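Long-range contacts in probable Zn binding protein (Lactobacillus acidophilus, PDB 3Q69), which is of unproven function but, as a MucBP-type domain of a putative mucus-binding protein, probably takes part in adhesion of the bacterium to mucus: residues K6-V11 with S32-Q37; T12-Y17 with D28-L33; D51-L56 with D86-L91. All coordinates share one frame; numbering follows the deposited sequence.

Contact 1 (K6-V11 with S32-Q37); sequences KRTQVV and SLIFTQ
Strands 6-11 and 32-37 run antiparallel, their axes 4.6 Å apart at closest and their directions 161° apart, with R7, Q9 and V11 facing Q37, F35 and L33 in hydrogen-bonded pairs. Two backbone bonds close each pair, as from Q9 N to F35 O at 2.8 Å. On the face that these six share, R7 and Q37 lie side by side. Q37 OE1 meets the guanidinium at its edge, taking a hydrogen bond from R7 NH1 (2.8 Å) and a weak one from R7 NE. NH1 stands above the amide carbonyl plane, not on a lone pair. With R7 CG between the backbone N and carbonyl carbon (chi1 55°), the chain runs extended beside Q37. R7 also makes a cation-pi contact with W50, and S87 takes weak hydrogen bonds from R7 NH1 and Q37 NE2. V11 CG2 packs obliquely on F35 CE2 at 3.8 Å. F35 also packs on L56 and Q58 of strand 55-64 and on V83 and V85 of strand 77-86. On the other face T8 OG1 and T36 OG1 hydrogen-bond at 2.9 Å, while T8 CG2 touches I34 CG2 at 3.5 Å. This antiparallel ladder joins the two long strands of the main sheet in an elongated MucBP-type domain.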
ATOM      1  N   LYS A   6     -14.663   9.393 -11.637  1.00 17.90           N
ATOM      2  CA  LYS A   6     -13.930   8.395 -10.881  1.00 15.55           C
ATOM      3  C   LYS A   6     -12.828   9.043 -10.071  1.00 16.35           C
ATOM      4  O   LYS A   6     -12.453  10.201 -10.310  1.00 14.55           O
ATOM      5  CB  LYS A   6     -13.342   7.340 -11.829  1.00 16.47           C
ATOM      6  CG  LYS A   6     -12.203   7.848 -12.728  1.00 15.37           C
ATOM      7  CD  LYS A   6     -11.887   6.863 -13.847  1.00 18.93           C
ATOM      8  CE  LYS A   6     -10.852   7.435 -14.773  1.00 21.20           C
ATOM      9  NZ  LYS A   6      -9.596   7.787 -14.053  1.00 23.65           N
ATOM     10  N   ARG A   7     -12.349   8.317  -9.067  1.00 13.83           N
ATOM     11  CA  ARG A   7     -11.270   8.825  -8.231  1.00 15.16           C
ATOM     12  C   ARG A   7     -10.362   7.660  -7.864  1.00 17.08           C
ATOM     13  O   ARG A   7     -10.814   6.529  -7.702  1.00 13.28           O
ATOM     14  CB  ARG A   7     -11.821   9.531  -6.974  1.00 14.99           C
ATOM     15  CG  ARG A   7     -12.765   8.696  -6.116  1.00 14.85           C
ATOM     16  CD  ARG A   7     -13.161   9.438  -4.850  1.00 16.86           C
ATOM     17  NE  ARG A   7     -14.213   8.759  -4.109  1.00 17.94           N
ATOM     18  CZ  ARG A   7     -14.691   9.158  -2.935  1.00 21.27           C
ATOM     19  NH1 ARG A   7     -15.647   8.454  -2.340  1.00 18.55           N
ATOM     20  NH2 ARG A   7     -14.244  10.260  -2.362  1.00 22.50           N
ATOM     21  N   THR A   8      -9.070   7.951  -7.746  1.00 15.55           N
ATOM     22  CA  THR A   8      -8.075   6.935  -7.440  1.00 15.89           C
ATOM     23  C   THR A   8      -7.230   7.197  -6.202  1.00 17.61           C
ATOM     24  O   THR A   8      -6.805   8.309  -5.935  1.00 18.19           O
ATOM     25  CB  THR A   8      -7.123   6.757  -8.624  1.00 16.24           C
ATOM     26  OG1 THR A   8      -7.874   6.399  -9.791  1.00 12.11           O
ATOM     27  CG2 THR A   8      -6.096   5.666  -8.326  1.00 17.38           C
ATOM     28  N   GLN A   9      -7.003   6.138  -5.448  1.00 17.05           N
ATOM     29  CA  GLN A   9      -6.187   6.166  -4.252  1.00 18.83           C
ATOM     30  C   GLN A   9      -5.105   5.126  -4.502  1.00 17.90           C
ATOM     31  O   GLN A   9      -5.400   4.008  -4.901  1.00 17.32           O
ATOM     32  CB  GLN A   9      -7.016   5.769  -3.025  1.00 21.58           C
ATOM     33  CG  GLN A   9      -6.191   5.516  -1.752  1.00 25.62           C
ATOM     34  CD  GLN A   9      -5.485   6.764  -1.229  1.00 29.05           C
ATOM     35  OE1 GLN A   9      -6.128   7.724  -0.769  1.00 30.96           O
ATOM     36  NE2 GLN A   9      -4.149   6.756  -1.300  1.00 30.82           N
ATOM     37  N   VAL A  10      -3.852   5.505  -4.290  1.00 16.20           N
ATOM     38  CA  VAL A  10      -2.737   4.595  -4.473  1.00 16.47           C
ATOM     39  C   VAL A  10      -2.050   4.381  -3.134  1.00 16.85           C
ATOM     40  O   VAL A  10      -1.650   5.343  -2.499  1.00 17.21           O
ATOM     41  CB  VAL A  10      -1.707   5.176  -5.473  1.00 16.98           C
ATOM     42  CG1 VAL A  10      -0.628   4.151  -5.765  1.00 18.93           C
ATOM     43  CG2 VAL A  10      -2.411   5.615  -6.756  1.00 18.92           C
ATOM     44  N   VAL A  11      -1.923   3.127  -2.711  1.00 15.88           N
ATOM     45  CA  VAL A  11      -1.258   2.812  -1.463  1.00 14.34           C
ATOM     46  C   VAL A  11       0.004   2.034  -1.774  1.00 16.21           C
ATOM     47  O   VAL A  11      -0.034   1.046  -2.492  1.00 15.46           O
ATOM     48  CB  VAL A  11      -2.127   1.955  -0.551  1.00 17.33           C
ATOM     49  CG1 VAL A  11      -1.438   1.809   0.795  1.00 14.99           C
ATOM     50  CG2 VAL A  11      -3.509   2.589  -0.391  1.00 16.04           C
ATOM     51  N   SER A  32       2.842  -1.281  -5.105  1.00 18.71           N
ATOM     52  CA  SER A  32       1.713  -0.399  -4.976  1.00 18.77           C
ATOM     53  C   SER A  32       0.386  -1.070  -5.216  1.00 17.71           C
ATOM     54  O   SER A  32       0.299  -2.074  -5.915  1.00 16.43           O
ATOM     55  CB  SER A  32       1.897   0.766  -5.951  1.00 22.42           C
ATOM     56  OG  SER A  32       0.698   1.493  -6.100  1.00 31.67           O
ATOM     57  N   LEU A  33      -0.655  -0.500  -4.632  1.00 14.35           N
ATOM     58  CA  LEU A  33      -2.004  -1.020  -4.796  1.00 14.15           C
ATOM     59  C   LEU A  33      -2.836   0.181  -5.230  1.00 12.94           C
ATOM     60  O   LEU A  33      -2.865   1.225  -4.562  1.00 15.66           O
ATOM     61  CB  LEU A  33      -2.518  -1.606  -3.475  1.00 13.40           C
ATOM     62  CG  LEU A  33      -1.797  -2.874  -3.006  1.00 15.40           C
ATOM     63  CD1 LEU A  33      -2.343  -3.357  -1.697  1.00 16.87           C
ATOM     64  CD2 LEU A  33      -1.902  -3.920  -4.076  1.00 18.09           C
ATOM     65  N   ILE A  34      -3.503   0.039  -6.366  1.00 13.25           N
ATOM     66  CA  ILE A  34      -4.304   1.122  -6.917  1.00 13.43           C
ATOM     67  C   ILE A  34      -5.799   0.829  -6.753  1.00 13.33           C
ATOM     68  O   ILE A  34      -6.302  -0.196  -7.195  1.00 12.15           O
ATOM     69  CB  ILE A  34      -3.935   1.315  -8.392  1.00 13.71           C
ATOM     70  CG1 ILE A  34      -2.410   1.428  -8.481  1.00 13.82           C
ATOM     71  CG2 ILE A  34      -4.618   2.571  -8.971  1.00 12.88           C
ATOM     72  CD1 ILE A  34      -1.837   1.495  -9.912  1.00 18.32           C
ATOM     73  N   PHE A  35      -6.493   1.757  -6.104  1.00 11.05           N
ATOM     74  CA  PHE A  35      -7.921   1.649  -5.826  1.00 12.13           C
ATOM     75  C   PHE A  35      -8.682   2.740  -6.580  1.00 10.73           C
ATOM     76  O   PHE A  35      -8.389   3.936  -6.438  1.00  8.92           O
ATOM     77  CB  PHE A  35      -8.176   1.845  -4.335  1.00 12.13           C
ATOM     78  CG  PHE A  35      -7.493   0.850  -3.454  1.00 10.96           C
ATOM     79  CD1 PHE A  35      -8.216  -0.174  -2.850  1.00 12.89           C
ATOM     80  CD2 PHE A  35      -6.129   0.933  -3.220  1.00 10.51           C
ATOM     81  CE1 PHE A  35      -7.585  -1.115  -2.008  1.00 13.34           C
ATOM     82  CE2 PHE A  35      -5.482   0.011  -2.390  1.00 13.09           C
ATOM     83  CZ  PHE A  35      -6.211  -1.013  -1.784  1.00 13.16           C
ATOM     84  N   THR A  36      -9.668   2.338  -7.370  1.00  8.20           N
ATOM     85  CA  THR A  36     -10.429   3.306  -8.135  1.00 10.96           C
ATOM     86  C   THR A  36     -11.919   3.100  -7.962  1.00 12.29           C
ATOM     87  O   THR A  36     -12.439   2.027  -8.242  1.00 15.01           O
ATOM     88  CB  THR A  36     -10.103   3.233  -9.654  1.00 12.56           C
ATOM     89  OG1 THR A  36      -8.750   3.639  -9.871  1.00 12.14           O
ATOM     90  CG2 THR A  36     -11.012   4.195 -10.457  1.00 12.13           C
ATOM     91  N   GLN A  37     -12.600   4.132  -7.480  1.00 11.51           N
ATOM     92  CA  GLN A  37     -14.045   4.086  -7.307  1.00 13.81           C
ATOM     93  C   GLN A  37     -14.720   4.889  -8.405  1.00 16.09           C
ATOM     94  O   GLN A  37     -14.238   5.971  -8.790  1.00 14.58           O
ATOM     95  CB  GLN A  37     -14.435   4.660  -5.953  1.00 13.34           C
ATOM     96  CG  GLN A  37     -15.909   4.933  -5.793  1.00 12.77           C
ATOM     97  CD  GLN A  37     -16.282   5.432  -4.407  1.00 14.87           C
ATOM     98  OE1 GLN A  37     -15.465   6.019  -3.704  1.00 16.26           O
ATOM     99  NE2 GLN A  37     -17.533   5.246  -4.033  1.00 14.23           N
TER

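Contact 2 (T12-Y17 with D28-L33); sequences TQTIHY and DHVVSL
Backbone bonding links T12-Y17 to D28-L33 through two hydrogen-bonded antiparallel pairs, Q13 with V31 and I15 with H29. Each pair exchanges two bonds, the shortest from Q13 N to V31 O at 2.8 Å. T14-V30 lies between them and T12-S32 follows on the far side of Q13-V31, both non-hydrogen-bonded pairs. CA-H...O contacts supplement the ladder, including V30 CA to Q13 O at 3.3 Å with an angle of 158° at the hydrogen.

The polar side-chain link is between H16 and D28. H16 ND1 donates to D28 OD1 at 2.8 Å, meeting it from above the carboxylate plane; ring and carboxylate planes are 76° apart. H16 NE2 is hydrogen-bonded to E97 OE2 of strand 96-104, which places the imidazole between two carboxylates and would probably stabilise a protonated ring.

Van der Waals contacts complete the pairing. Q13 and V31 run alongside each other, V31 CG2 lying 3.7 Å from Q13 CB. With CG beside its backbone N (chi1 -60°), Y17 lays its ring beside the H29 side chain, whose CB meets the ring at its edge, 3.9 Å from Y17 OH. T14 OG1 approaches V30 CG2 at 4.0 Å on the other face.

Strand 2-19 is the middle strand of the five-stranded mixed sheet, paired antiparallel with 27-42 here and parallel with 96-104 on its other side, an arrangement in keeping with the ubiquitin-like clan of the family.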
ATOM      1  N   THR A  12       1.128   2.465  -1.225  1.00 17.56           N
ATOM      2  CA  THR A  12       2.356   1.769  -1.510  1.00 19.00           C
ATOM      3  C   THR A  12       2.992   1.188  -0.265  1.00 18.30           C
ATOM      4  O   THR A  12       2.801   1.672   0.832  1.00 20.57           O
ATOM      5  CB  THR A  12       3.354   2.721  -2.194  1.00 20.85           C
ATOM      6  OG1 THR A  12       3.944   3.572  -1.209  1.00 25.30           O
ATOM      7  CG2 THR A  12       2.628   3.596  -3.215  1.00 18.63           C
ATOM      8  N   GLN A  13       3.765   0.134  -0.464  1.00 17.96           N
ATOM      9  CA  GLN A  13       4.482  -0.531   0.609  1.00 20.79           C
ATOM     10  C   GLN A  13       5.973  -0.402   0.321  1.00 21.05           C
ATOM     11  O   GLN A  13       6.441  -0.828  -0.727  1.00 21.18           O
ATOM     12  CB  GLN A  13       4.100  -2.009   0.668  1.00 18.90           C
ATOM     13  CG  GLN A  13       4.841  -2.776   1.749  1.00 22.11           C
ATOM     14  CD  GLN A  13       4.642  -4.263   1.652  1.00 21.24           C
ATOM     15  OE1 GLN A  13       4.975  -4.885   0.644  1.00 20.81           O
ATOM     16  NE2 GLN A  13       4.099  -4.847   2.697  1.00 18.63           N
ATOM     17  N   THR A  14       6.705   0.204   1.248  1.00 21.03           N
ATOM     18  CA  THR A  14       8.146   0.389   1.100  1.00 19.77           C
ATOM     19  C   THR A  14       8.888  -0.355   2.196  1.00 19.71           C
ATOM     20  O   THR A  14       8.764  -0.035   3.369  1.00 19.40           O
ATOM     21  CB  THR A  14       8.539   1.875   1.161  1.00 19.90           C
ATOM     22  OG1 THR A  14       7.906   2.582   0.092  1.00 16.65           O
ATOM     23  CG2 THR A  14      10.039   2.032   1.045  1.00 21.35           C
ATOM     24  N   ILE A  15       9.666  -1.349   1.790  1.00 20.87           N
ATOM     25  CA  ILE A  15      10.449  -2.161   2.708  1.00 21.12           C
ATOM     26  C   ILE A  15      11.942  -1.835   2.615  1.00 22.20           C
ATOM     27  O   ILE A  15      12.548  -1.955   1.549  1.00 22.94           O
ATOM     28  CB  ILE A  15      10.250  -3.662   2.414  1.00 20.45           C
ATOM     29  CG1 ILE A  15       8.768  -4.013   2.466  1.00 21.55           C
ATOM     30  CG2 ILE A  15      11.014  -4.501   3.437  1.00 20.40           C
ATOM     31  CD1 ILE A  15       8.148  -3.816   3.813  1.00 20.94           C
ATOM     32  N   HIS A  16      12.527  -1.435   3.742  1.00 22.13           N
ATOM     33  CA  HIS A  16      13.941  -1.090   3.799  1.00 23.07           C
ATOM     34  C   HIS A  16      14.727  -2.278   4.336  1.00 24.27           C
ATOM     35  O   HIS A  16      14.236  -3.035   5.190  1.00 22.33           O
ATOM     36  CB  HIS A  16      14.160   0.123   4.707  1.00 20.89           C
ATOM     37  CG  HIS A  16      13.527   1.383   4.197  1.00 21.42           C
ATOM     38  ND1 HIS A  16      13.890   1.968   3.007  1.00 20.27           N
ATOM     39  CD2 HIS A  16      12.562   2.169   4.733  1.00 21.01           C
ATOM     40  CE1 HIS A  16      13.172   3.071   2.827  1.00 19.95           C
ATOM     41  NE2 HIS A  16      12.364   3.211   3.857  1.00 19.30           N
ATOM     42  N   TYR A  17      15.945  -2.446   3.828  1.00 24.81           N
ATOM     43  CA  TYR A  17      16.807  -3.535   4.258  1.00 25.55           C
ATOM     44  C   TYR A  17      18.138  -2.939   4.700  1.00 26.30           C
ATOM     45  O   TYR A  17      18.874  -2.388   3.895  1.00 26.71           O
ATOM     46  CB  TYR A  17      17.011  -4.524   3.110  1.00 24.45           C
ATOM     47  CG  TYR A  17      15.720  -5.146   2.626  1.00 25.79           C
ATOM     48  CD1 TYR A  17      15.072  -6.114   3.376  1.00 25.35           C
ATOM     49  CD2 TYR A  17      15.123  -4.731   1.437  1.00 27.36           C
ATOM     50  CE1 TYR A  17      13.863  -6.653   2.960  1.00 26.98           C
ATOM     51  CE2 TYR A  17      13.908  -5.267   1.010  1.00 28.25           C
ATOM     52  CZ  TYR A  17      13.289  -6.228   1.781  1.00 27.18           C
ATOM     53  OH  TYR A  17      12.093  -6.778   1.382  1.00 28.56           O
ATOM     54  N   ASP A  28      15.655  -1.103  -1.593  1.00 27.46           N
ATOM     55  CA  ASP A  28      14.319  -1.102  -1.037  1.00 27.78           C
ATOM     56  C   ASP A  28      13.363  -1.841  -1.971  1.00 26.61           C
ATOM     57  O   ASP A  28      13.578  -1.887  -3.190  1.00 23.59           O
ATOM     58  CB  ASP A  28      13.825   0.335  -0.839  1.00 28.88           C
ATOM     59  CG  ASP A  28      14.650   1.112   0.174  1.00 31.43           C
ATOM     60  OD1 ASP A  28      15.265   0.471   1.061  1.00 33.69           O
ATOM     61  OD2 ASP A  28      14.665   2.362   0.086  1.00 36.46           O
ATOM     62  N   HIS A  29      12.313  -2.419  -1.390  1.00 25.01           N
ATOM     63  CA  HIS A  29      11.311  -3.123  -2.173  1.00 24.43           C
ATOM     64  C   HIS A  29      10.047  -2.291  -2.135  1.00 23.74           C
ATOM     65  O   HIS A  29       9.472  -2.089  -1.078  1.00 23.16           O
ATOM     66  CB  HIS A  29      11.035  -4.496  -1.591  1.00 25.99           C
ATOM     67  CG  HIS A  29      10.147  -5.340  -2.450  1.00 28.70           C
ATOM     68  ND1 HIS A  29       8.849  -4.992  -2.745  1.00 30.11           N
ATOM     69  CD2 HIS A  29      10.377  -6.521  -3.072  1.00 30.32           C
ATOM     70  CE1 HIS A  29       8.310  -5.927  -3.513  1.00 32.20           C
ATOM     71  NE2 HIS A  29       9.215  -6.862  -3.725  1.00 32.25           N
ATOM     72  N   VAL A  30       9.639  -1.772  -3.286  1.00 22.27           N
ATOM     73  CA  VAL A  30       8.435  -0.955  -3.356  1.00 21.91           C
ATOM     74  C   VAL A  30       7.384  -1.571  -4.254  1.00 22.15           C
ATOM     75  O   VAL A  30       7.698  -2.032  -5.346  1.00 22.72           O
ATOM     76  CB  VAL A  30       8.772   0.460  -3.871  1.00 21.27           C
ATOM     77  CG1 VAL A  30       7.572   1.351  -3.785  1.00 21.37           C
ATOM     78  CG2 VAL A  30       9.936   1.046  -3.044  1.00 22.54           C
ATOM     79  N   VAL A  31       6.146  -1.602  -3.758  1.00 22.01           N
ATOM     80  CA  VAL A  31       5.001  -2.119  -4.495  1.00 20.13           C
ATOM     81  C   VAL A  31       3.821  -1.206  -4.226  1.00 17.62           C
ATOM     82  O   VAL A  31       3.768  -0.478  -3.226  1.00 16.39           O
ATOM     83  CB  VAL A  31       4.613  -3.566  -4.094  1.00 21.13           C
ATOM     84  CG1 VAL A  31       5.649  -4.528  -4.621  1.00 21.53           C
ATOM     85  CG2 VAL A  31       4.491  -3.694  -2.583  1.00 22.33           C
ATOM     86  N   SER A  32       2.842  -1.281  -5.105  1.00 18.71           N
ATOM     87  CA  SER A  32       1.713  -0.399  -4.976  1.00 18.77           C
ATOM     88  C   SER A  32       0.386  -1.070  -5.216  1.00 17.71           C
ATOM     89  O   SER A  32       0.299  -2.074  -5.915  1.00 16.43           O
ATOM     90  CB  SER A  32       1.897   0.766  -5.951  1.00 22.42           C
ATOM     91  OG  SER A  32       0.698   1.493  -6.100  1.00 31.67           O
ATOM     92  N   LEU A  33      -0.655  -0.500  -4.632  1.00 14.35           N
ATOM     93  CA  LEU A  33      -2.004  -1.020  -4.796  1.00 14.15           C
ATOM     94  C   LEU A  33      -2.836   0.181  -5.230  1.00 12.94           C
ATOM     95  O   LEU A  33      -2.865   1.225  -4.562  1.00 15.66           O
ATOM     96  CB  LEU A  33      -2.518  -1.606  -3.475  1.00 13.40           C
ATOM     97  CG  LEU A  33      -1.797  -2.874  -3.006  1.00 15.40           C
ATOM     98  CD1 LEU A  33      -2.343  -3.357  -1.697  1.00 16.87           C
ATOM     99  CD2 LEU A  33      -1.902  -3.920  -4.076  1.00 18.09           C
TER

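Contact 3 (D51-L56 with D86-L91); sequences DSKWSL and DSKNFL
A surface contact between a turn and a loop, this one brings the chain entering strand 55-64 against the loop that follows strand 77-86, with W54 meeting S87 and F90. One bond joins the backbones: S87 N gives its hydrogen to W54 O at 3.1 Å, approaching from above the carbonyl plane. Beside it S55 and D86 form a non-hydrogen-bonded antiparallel pair, their CA atoms 4.1 Å apart, at the end of the two-stranded sheet 55-64/77-86. The indole reaches across with its CZ3 corner, W54 CZ3 lying 3.8 Å from F90 CE2, at the edge of the phenyl ring. The ring planes meet obliquely, at 41°. W54 CG is anti to the backbone N (chi1 179°), which turns the benzene half towards the edge of F90, while S87 N lies at the edge of the indole. An alanine in place of W54 would remove the indole, and F90 is likely to lose its aromatic neighbour while a gap opens beside Q37 and V85, which W54 also touches.

D51-W54 is a type I beta turn, and its first residue makes an Asx turn, D51 OD1 accepting from K53 N at 2.8 Å. At the surface, K88 bends at chi2 and chi3 to lie against S52, and K88 NZ donates to S52 O at 2.7 Å from above its carbonyl plane. The same ammonium, K88 NZ, lies 3.8 Å from K53 NZ, a like-charge proximity that the carbonyl of S52 may partly offset.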
ATOM      1  N   ASP A  51     -21.209   6.032  -4.034  1.00 25.46           N
ATOM      2  CA  ASP A  51     -21.864   5.033  -3.185  1.00 25.97           C
ATOM      3  C   ASP A  51     -21.160   5.002  -1.826  1.00 26.89           C
ATOM      4  O   ASP A  51     -20.023   4.535  -1.703  1.00 25.97           O
ATOM      5  CB  ASP A  51     -21.808   3.641  -3.809  1.00 28.23           C
ATOM      6  CG  ASP A  51     -22.657   2.629  -3.039  1.00 28.75           C
ATOM      7  OD1 ASP A  51     -22.556   2.600  -1.788  1.00 28.94           O
ATOM      8  OD2 ASP A  51     -23.414   1.873  -3.683  1.00 30.77           O
ATOM      9  N   SER A  52     -21.857   5.497  -0.810  1.00 27.27           N
ATOM     10  CA  SER A  52     -21.331   5.576   0.548  1.00 28.38           C
ATOM     11  C   SER A  52     -20.827   4.277   1.163  1.00 27.86           C
ATOM     12  O   SER A  52     -19.966   4.293   2.062  1.00 27.98           O
ATOM     13  CB  SER A  52     -22.393   6.166   1.467  1.00 30.17           C
ATOM     14  OG  SER A  52     -21.846   6.469   2.741  1.00 34.61           O
ATOM     15  N   LYS A  53     -21.351   3.157   0.679  1.00 27.65           N
ATOM     16  CA  LYS A  53     -20.965   1.861   1.213  1.00 27.57           C
ATOM     17  C   LYS A  53     -19.915   1.154   0.356  1.00 26.62           C
ATOM     18  O   LYS A  53     -19.575   0.007   0.629  1.00 25.57           O
ATOM     19  CB  LYS A  53     -22.197   0.967   1.358  1.00 21.10           C
ATOM     20  CG  LYS A  53     -23.254   1.513   2.305  1.00 22.06           C
ATOM     21  CD  LYS A  53     -22.729   1.602   3.729  1.00 22.32           C
ATOM     22  CE  LYS A  53     -23.807   2.078   4.687  1.00 22.11           C
ATOM     23  NZ  LYS A  53     -23.300   2.194   6.082  1.00 20.04           N
ATOM     24  N   TRP A  54     -19.402   1.832  -0.673  1.00 23.30           N
ATOM     25  CA  TRP A  54     -18.374   1.247  -1.534  1.00 21.82           C
ATOM     26  C   TRP A  54     -17.167   0.941  -0.671  1.00 17.51           C
ATOM     27  O   TRP A  54     -16.812   1.697   0.218  1.00 15.96           O
ATOM     28  CB  TRP A  54     -17.924   2.210  -2.643  1.00 21.03           C
ATOM     29  CG  TRP A  54     -16.834   1.638  -3.533  1.00 22.40           C
ATOM     30  CD1 TRP A  54     -17.000   0.802  -4.611  1.00 22.95           C
ATOM     31  CD2 TRP A  54     -15.419   1.868  -3.422  1.00 20.49           C
ATOM     32  NE1 TRP A  54     -15.779   0.504  -5.175  1.00 22.71           N
ATOM     33  CE2 TRP A  54     -14.797   1.142  -4.470  1.00 20.93           C
ATOM     34  CE3 TRP A  54     -14.618   2.615  -2.548  1.00 19.61           C
ATOM     35  CZ2 TRP A  54     -13.410   1.147  -4.665  1.00 18.60           C
ATOM     36  CZ3 TRP A  54     -13.238   2.619  -2.745  1.00 17.75           C
ATOM     37  CH2 TRP A  54     -12.650   1.884  -3.799  1.00 16.57           C
ATOM     38  N   SER A  55     -16.508  -0.162  -0.976  1.00 16.65           N
ATOM     39  CA  SER A  55     -15.340  -0.598  -0.225  1.00 15.62           C
ATOM     40  C   SER A  55     -14.564  -1.612  -1.069  1.00 14.77           C
ATOM     41  O   SER A  55     -15.157  -2.411  -1.775  1.00 14.68           O
ATOM     42  CB  SER A  55     -15.757  -1.244   1.101  1.00 17.80           C
ATOM     43  OG  SER A  55     -14.613  -1.442   1.910  1.00 19.05           O
ATOM     44  N   LEU A  56     -13.241  -1.569  -0.987  1.00 12.43           N
ATOM     45  CA  LEU A  56     -12.406  -2.458  -1.766  1.00 11.20           C
ATOM     46  C   LEU A  56     -11.150  -2.784  -0.984  1.00 11.65           C
ATOM     47  O   LEU A  56     -10.495  -1.921  -0.395  1.00 13.38           O
ATOM     48  CB  LEU A  56     -12.044  -1.795  -3.100  1.00 12.49           C
ATOM     49  CG  LEU A  56     -11.175  -2.578  -4.101  1.00 12.74           C
ATOM     50  CD1 LEU A  56     -11.930  -3.799  -4.570  1.00 13.49           C
ATOM     51  CD2 LEU A  56     -10.812  -1.655  -5.325  1.00 10.31           C
ATOM     52  N   ASP A  86     -12.348   2.760   1.486  1.00 16.35           N
ATOM     53  CA  ASP A  86     -13.794   2.869   1.364  1.00 20.70           C
ATOM     54  C   ASP A  86     -14.151   4.296   0.970  1.00 21.41           C
ATOM     55  O   ASP A  86     -13.338   5.232   1.063  1.00 21.48           O
ATOM     56  CB  ASP A  86     -14.473   2.487   2.683  1.00 22.99           C
ATOM     57  CG  ASP A  86     -13.757   3.064   3.882  1.00 24.86           C
ATOM     58  OD1 ASP A  86     -13.601   4.303   3.945  1.00 26.71           O
ATOM     59  OD2 ASP A  86     -13.335   2.283   4.760  1.00 30.52           O
ATOM     60  N   SER A  87     -15.381   4.462   0.515  1.00 22.24           N
ATOM     61  CA  SER A  87     -15.833   5.773   0.087  1.00 24.13           C
ATOM     62  C   SER A  87     -15.735   6.881   1.148  1.00 24.86           C
ATOM     63  O   SER A  87     -15.341   8.005   0.840  1.00 21.25           O
ATOM     64  CB  SER A  87     -17.263   5.662  -0.402  1.00 23.07           C
ATOM     65  OG  SER A  87     -17.685   6.867  -0.998  1.00 28.14           O
ATOM     66  N   LYS A  88     -16.074   6.559   2.394  1.00 25.99           N
ATOM     67  CA  LYS A  88     -16.050   7.530   3.495  1.00 28.98           C
ATOM     68  C   LYS A  88     -14.694   8.042   3.937  1.00 30.15           C
ATOM     69  O   LYS A  88     -14.611   9.084   4.584  1.00 32.90           O
ATOM     70  CB  LYS A  88     -16.766   6.972   4.733  1.00 30.55           C
ATOM     71  CG  LYS A  88     -18.270   7.268   4.777  1.00 33.96           C
ATOM     72  CD  LYS A  88     -19.088   6.124   4.186  1.00 36.24           C
ATOM     73  CE  LYS A  88     -19.144   4.925   5.142  1.00 37.75           C
ATOM     74  NZ  LYS A  88     -20.174   3.952   4.711  1.00 38.36           N
ATOM     75  N   ASN A  89     -13.635   7.318   3.610  1.00 28.49           N
ATOM     76  CA  ASN A  89     -12.294   7.729   4.007  1.00 28.25           C
ATOM     77  C   ASN A  89     -11.395   7.551   2.792  1.00 24.57           C
ATOM     78  O   ASN A  89     -10.211   7.205   2.914  1.00 24.78           O
ATOM     79  CB  ASN A  89     -11.799   6.853   5.170  1.00 30.65           C
ATOM     80  CG  ASN A  89     -12.823   6.739   6.306  1.00 34.44           C
ATOM     81  OD1 ASN A  89     -13.126   7.719   6.991  1.00 34.71           O
ATOM     82  ND2 ASN A  89     -13.362   5.539   6.501  1.00 36.00           N
ATOM     83  N   PHE A  90     -11.955   7.817   1.617  1.00 22.15           N
ATOM     84  CA  PHE A  90     -11.201   7.636   0.380  1.00 20.87           C
ATOM     85  C   PHE A  90      -9.898   8.427   0.296  1.00 24.04           C
ATOM     86  O   PHE A  90      -8.859   7.898  -0.119  1.00 23.06           O
ATOM     87  CB  PHE A  90     -12.070   7.976  -0.837  1.00 17.88           C
ATOM     88  CG  PHE A  90     -11.508   7.466  -2.130  1.00 14.96           C
ATOM     89  CD1 PHE A  90     -10.511   8.179  -2.804  1.00 15.12           C
ATOM     90  CD2 PHE A  90     -11.936   6.252  -2.649  1.00 11.80           C
ATOM     91  CE1 PHE A  90      -9.944   7.686  -3.962  1.00 14.58           C
ATOM     92  CE2 PHE A  90     -11.368   5.735  -3.828  1.00 13.75           C
ATOM     93  CZ  PHE A  90     -10.373   6.458  -4.482  1.00 14.35           C
ATOM     94  N   LEU A  91      -9.943   9.686   0.720  1.00 25.00           N
ATOM     95  CA  LEU A  91      -8.776  10.572   0.635  1.00 30.57           C
ATOM     96  C   LEU A  91      -7.736  10.451   1.745  1.00 32.54           C
ATOM     97  O   LEU A  91      -6.983  11.398   1.985  1.00 34.54           O
ATOM     98  CB  LEU A  91      -9.235  12.039   0.579  1.00 30.94           C
ATOM     99  CG  LEU A  91     -10.239  12.447  -0.498  1.00 32.53           C
ATOM    100  CD1 LEU A  91     -10.986  13.704  -0.060  1.00 33.65           C
ATOM    101  CD2 LEU A  91      -9.509  12.680  -1.821  1.00 34.90           C
TER

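Contacts 1 and 2 are successive lengths of one ladder between strands 2-19 and 27-42, sharing S32 and L33, with centres 16 Å apart. Both are partly buried and held mainly by backbone bonds; they differ in their polar side-chain links, an arginine-glutamine pair and a threonine pair in the first, a histidine-carboxylate bond in the second. Contact 3 is a surface contact with a single backbone bond across it, relying more on an aromatic pair and a lysine. It touches contact 1, where F90 packs on R7 and Q9 and W54 on Q37, but stays about 8 Å from contact 2 at the nearest atoms.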